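Sodium/calcium exchanger membrane region domain-containing protein (Archaeoglobus fulgidus, PDB 4KPP) is an H+/Ca2+ exchanger of the sodium/calcium exchanger family that probably moves calcium across the membrane in counter-transport with protons. Local coordinates at residues A166-Y176 / S280-G291. Sequence-based numbering, arbitrary orientation.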
loop_
_atom_site.group_PDB
_atom_site.type_symbol
_atom_site.label_atom_id
_atom_site.label_comp_id
_atom_site.label_asym_id
_atom_site.label_seq_id
_atom_site.Cartn_x
_atom_site.Cartn_y
_atom_site.Cartn_z
ATOM N N ALA A 166 1.615 -10.783 14.609
ATOM C CA ALA A 166 1.982 -10.949 13.212
ATOM C C ALA A 166 1.245 -12.140 12.615
ATOM O O ALA A 166 0.773 -12.081 11.481
ATOM C CB ALA A 166 3.485 -11.124 13.076
ATOM N N LEU A 167 1.138 -13.212 13.396
ATOM C CA LEU A 167 0.417 -14.410 12.980
ATOM C C LEU A 167 -1.046 -14.084 12.687
ATOM O O LEU A 167 -1.616 -14.570 11.711
ATOM C CB LEU A 167 0.508 -15.487 14.065
ATOM C CG LEU A 167 0.708 -16.941 13.626
ATOM C CD1 LEU A 167 0.774 -17.857 14.841
ATOM C CD2 LEU A 167 -0.385 -17.399 12.672
ATOM N N VAL A 168 -1.648 -13.257 13.538
ATOM C CA VAL A 168 -3.035 -12.842 13.358
ATOM C C VAL A 168 -3.209 -12.019 12.083
ATOM O O VAL A 168 -4.057 -12.332 11.246
ATOM C CB VAL A 168 -3.546 -12.028 14.566
ATOM C CG1 VAL A 168 -4.960 -11.529 14.312
ATOM C CG2 VAL A 168 -3.496 -12.872 15.827
ATOM N N PHE A 169 -2.397 -10.973 11.942
ATOM C CA PHE A 169 -2.451 -10.099 10.771
ATOM C C PHE A 169 -2.236 -10.854 9.464
ATOM O O PHE A 169 -2.927 -10.610 8.479
ATOM C CB PHE A 169 -1.435 -8.963 10.895
ATOM C CG PHE A 169 -1.838 -7.897 11.869
ATOM C CD1 PHE A 169 -2.975 -7.136 11.647
ATOM C CD2 PHE A 169 -1.078 -7.645 13.002
ATOM C CE1 PHE A 169 -3.352 -6.146 12.541
ATOM C CE2 PHE A 169 -1.450 -6.660 13.899
ATOM C CZ PHE A 169 -2.588 -5.910 13.668
ATOM N N VAL A 170 -1.277 -11.773 9.459
ATOM C CA VAL A 170 -1.025 -12.593 8.281
ATOM C C VAL A 170 -2.197 -13.545 8.028
ATOM O O VAL A 170 -2.580 -13.779 6.881
ATOM C CB VAL A 170 0.306 -13.378 8.406
ATOM C CG1 VAL A 170 0.434 -14.417 7.299
ATOM C CG2 VAL A 170 1.489 -12.423 8.375
ATOM N N SER A 171 -2.771 -14.079 9.105
ATOM C CA SER A 171 -3.929 -14.962 8.995
ATOM C C SER A 171 -5.122 -14.240 8.381
ATOM O O SER A 171 -5.800 -14.778 7.503
ATOM C CB SER A 171 -4.317 -15.530 10.364
ATOM O OG SER A 171 -3.301 -16.379 10.870
ATOM N N LEU A 172 -5.375 -13.022 8.852
ATOM C CA LEU A 172 -6.467 -12.214 8.324
ATOM C C LEU A 172 -6.320 -12.015 6.823
ATOM O O LEU A 172 -7.282 -12.177 6.071
ATOM C CB LEU A 172 -6.537 -10.860 9.033
ATOM C CG LEU A 172 -7.134 -10.852 10.443
ATOM C CD1 LEU A 172 -6.981 -9.483 11.085
ATOM C CD2 LEU A 172 -8.598 -11.270 10.411
ATOM N N TYR A 173 -5.111 -11.679 6.385
ATOM C CA TYR A 173 -4.877 -11.450 4.965
ATOM C C TYR A 173 -4.986 -12.739 4.157
ATOM O O TYR A 173 -5.553 -12.739 3.066
ATOM C CB TYR A 173 -3.527 -10.776 4.714
ATOM C CG TYR A 173 -3.350 -10.387 3.266
ATOM C CD1 TYR A 173 -4.150 -9.408 2.696
ATOM C CD2 TYR A 173 -2.403 -11.013 2.463
ATOM C CE1 TYR A 173 -4.011 -9.055 1.370
ATOM C CE2 TYR A 173 -2.251 -10.659 1.132
ATOM C CZ TYR A 173 -3.059 -9.679 0.593
ATOM O OH TYR A 173 -2.921 -9.318 -0.726
ATOM N N ALA A 174 -4.446 -13.829 4.695
ATOM C CA ALA A 174 -4.520 -15.132 4.035
ATOM C C ALA A 174 -5.967 -15.564 3.804
ATOM O O ALA A 174 -6.319 -16.032 2.719
ATOM C CB ALA A 174 -3.775 -16.180 4.844
ATOM N N ILE A 175 -6.798 -15.401 4.831
ATOM C CA ILE A 175 -8.224 -15.700 4.732
ATOM C C ILE A 175 -8.896 -14.762 3.731
ATOM O O ILE A 175 -9.737 -15.182 2.934
ATOM C CB ILE A 175 -8.918 -15.570 6.105
ATOM C CG1 ILE A 175 -8.390 -16.633 7.071
ATOM C CG2 ILE A 175 -10.429 -15.689 5.966
ATOM C CD1 ILE A 175 -9.033 -16.582 8.442
ATOM N N TYR A 176 -8.511 -13.490 3.778
ATOM C CA TYR A 176 -9.027 -12.495 2.844
ATOM C C TYR A 176 -8.709 -12.856 1.397
ATOM O O TYR A 176 -9.576 -12.787 0.529
ATOM C CB TYR A 176 -8.472 -11.112 3.177
ATOM C CG TYR A 176 -8.650 -10.100 2.070
ATOM C CD1 TYR A 176 -9.914 -9.652 1.710
ATOM C CD2 TYR A 176 -7.553 -9.588 1.389
ATOM C CE1 TYR A 176 -10.083 -8.725 0.697
ATOM C CE2 TYR A 176 -7.711 -8.661 0.377
ATOM C CZ TYR A 176 -8.978 -8.233 0.035
ATOM O OH TYR A 176 -9.141 -7.309 -0.971
ATOM N N SER A 280 -8.300 -2.394 -1.492
ATOM C CA SER A 280 -7.638 -3.678 -1.268
ATOM C C SER A 280 -6.169 -3.498 -0.889
ATOM O O SER A 280 -5.626 -4.272 -0.106
ATOM C CB SER A 280 -7.756 -4.575 -2.504
ATOM O OG SER A 280 -7.072 -5.801 -2.305
ATOM N N SER A 281 -5.530 -2.479 -1.453
ATOM C CA SER A 281 -4.145 -2.168 -1.116
ATOM C C SER A 281 -4.049 -1.717 0.335
ATOM O O SER A 281 -3.068 -2.016 1.025
ATOM C CB SER A 281 -3.590 -1.083 -2.037
ATOM O OG SER A 281 -2.273 -0.725 -1.663
ATOM N N LYS A 282 -5.066 -0.989 0.790
ATOM C CA LYS A 282 -5.166 -0.629 2.199
ATOM C C LYS A 282 -5.259 -1.890 3.044
ATOM O O LYS A 282 -4.642 -1.975 4.097
ATOM C CB LYS A 282 -6.364 0.294 2.453
ATOM C CG LYS A 282 -6.769 0.443 3.923
ATOM C CD LYS A 282 -5.666 1.051 4.784
ATOM C CE LYS A 282 -6.078 1.044 6.254
ATOM N NZ LYS A 282 -5.018 1.553 7.170
ATOM N N VAL A 283 -6.010 -2.879 2.567
ATOM C CA VAL A 283 -6.168 -4.132 3.302
ATOM C C VAL A 283 -4.829 -4.825 3.562
ATOM O O VAL A 283 -4.514 -5.142 4.710
ATOM C CB VAL A 283 -7.138 -5.113 2.591
ATOM C CG1 VAL A 283 -7.242 -6.424 3.364
ATOM C CG2 VAL A 283 -8.508 -4.482 2.434
ATOM N N ASN A 284 -4.036 -5.054 2.515
ATOM C CA ASN A 284 -2.759 -5.749 2.710
ATOM C C ASN A 284 -1.752 -4.942 3.529
ATOM O O ASN A 284 -1.013 -5.500 4.344
ATOM C CB ASN A 284 -2.145 -6.256 1.390
ATOM C CG ASN A 284 -1.500 -5.156 0.565
ATOM O OD1 ASN A 284 -0.430 -4.652 0.907
ATOM N ND2 ASN A 284 -2.130 -4.806 -0.549
ATOM N N GLN A 285 -1.738 -3.628 3.328
ATOM C CA GLN A 285 -0.813 -2.774 4.064
ATOM C C GLN A 285 -1.209 -2.645 5.534
ATOM O O GLN A 285 -0.389 -2.294 6.383
ATOM C CB GLN A 285 -0.679 -1.402 3.396
ATOM C CG GLN A 285 0.025 -1.474 2.045
ATOM C CD GLN A 285 0.201 -0.122 1.388
ATOM O OE1 GLN A 285 1.039 0.675 1.800
ATOM N NE2 GLN A 285 -0.588 0.138 0.351
ATOM N N TRP A 286 -2.467 -2.954 5.828
ATOM C CA TRP A 286 -2.982 -2.850 7.186
ATOM C C TRP A 286 -3.130 -4.240 7.802
ATOM O O TRP A 286 -3.698 -4.395 8.881
ATOM C CB TRP A 286 -4.313 -2.091 7.179
ATOM C CG TRP A 286 -4.806 -1.613 8.515
ATOM C CD1 TRP A 286 -6.074 -1.745 9.008
ATOM C CD2 TRP A 286 -4.056 -0.917 9.523
ATOM N NE1 TRP A 286 -6.159 -1.180 10.255
ATOM C CE2 TRP A 286 -4.936 -0.666 10.596
ATOM C CE3 TRP A 286 -2.730 -0.484 9.624
ATOM C CZ2 TRP A 286 -4.531 -0.004 11.753
ATOM C CZ3 TRP A 286 -2.332 0.172 10.776
ATOM C CH2 TRP A 286 -3.230 0.407 11.824
ATOM N N THR A 287 -2.606 -5.245 7.104
ATOM C CA THR A 287 -2.601 -6.624 7.593
ATOM C C THR A 287 -1.250 -7.300 7.356
ATOM O O THR A 287 -0.444 -7.429 8.277
ATOM C CB THR A 287 -3.720 -7.484 6.949
ATOM O OG1 THR A 287 -3.640 -7.403 5.519
ATOM C CG2 THR A 287 -5.100 -7.016 7.409
ATOM N N LEU A 288 -1.014 -7.722 6.115
ATOM C CA LEU A 288 0.218 -8.417 5.743
ATOM C C LEU A 288 1.480 -7.612 6.062
ATOM O O LEU A 288 2.484 -8.170 6.508
ATOM C CB LEU A 288 0.199 -8.789 4.255
ATOM C CG LEU A 288 1.409 -9.583 3.750
ATOM C CD1 LEU A 288 1.433 -10.992 4.336
ATOM C CD2 LEU A 288 1.440 -9.627 2.229
ATOM N N LEU A 289 1.420 -6.302 5.835
ATOM C CA LEU A 289 2.565 -5.428 6.062
ATOM C C LEU A 289 2.979 -5.426 7.530
ATOM O O LEU A 289 4.165 -5.519 7.847
ATOM C CB LEU A 289 2.244 -4.000 5.620
ATOM C CG LEU A 289 3.344 -3.207 4.903
ATOM C CD1 LEU A 289 3.178 -1.710 5.142
ATOM C CD2 LEU A 289 4.747 -3.664 5.287
ATOM N N ILE A 290 2.000 -5.308 8.421
ATOM C CA ILE A 290 2.281 -5.288 9.851
ATOM C C ILE A 290 2.915 -6.603 10.286
ATOM O O ILE A 290 3.906 -6.613 11.012
ATOM C CB ILE A 290 1.012 -5.035 10.681
ATOM C CG1 ILE A 290 0.206 -3.878 10.085
ATOM C CG2 ILE A 290 1.376 -4.764 12.137
ATOM C CD1 ILE A 290 -1.061 -3.549 10.848
ATOM N N GLY A 291 2.340 -7.711 9.829
ATOM C CA GLY A 291 2.891 -9.021 10.112
ATOM C C GLY A 291 4.301 -9.170 9.575
ATOM O O GLY A 291 5.170 -9.737 10.239
HETATM O O HOH W 1 -4.541 -6.723 -1.475
#
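F169, Y173 and Y176 of the predicted transmembrane helix 163-182 pack against the break between helices 271-285 and 288-299, a buried helix-helix contact inside the helical bundle of this cation exchanger. It joins helices from the two sodium/calcium exchanger family regions of the chain, and segments 166-176 and 280-285 run roughly antiparallel, 149° between their directions. W286 is the first residue to leave helical geometry; T287 occupies the N-cap position of helix 288-299 without a side-chain capping bond, its OG1 turning back to V283 O (2.6 Å) from above the carbonyl plane, while W286 N reaches the same oxygen from the opposite face. The backbones come closest beyond the break, where G291, lacking a side chain, lets A166 approach with 3.8 Å between their CA atoms. F169 has CG anti to the carbonyl carbon (chi1 -75°), which sends the ring toward I290; I290 CD1 lies over one face, 4.0 Å from the centroid, a CH-pi contact, and Y151 meets the ring edge-to-face. Y173, whose CG is anti to its own N (chi1 -173°), extends alongside N284, pointing the same way, with CE1 3.4 Å from N284 CB and the ring steeply inclined to the amide. The T287 side chain crosses that of Y173 at about a right angle, OG1 approaching CB and CD1. N284 OD1 is held by Y79 of helix 76-91. Y176 receives V283 CG1 over one ring face, 3.9 Å from the centroid, and S280 OG at its edge; its hydroxyl also bonds E141 of helix 138-152. One water, in the plane of the Y173 ring at its edge, is hydrogen-bonded to Y173 OH, accepts from N284 ND2, and lies 2.8 Å from S280 OG, itself 2.9 Å from Y176 OH.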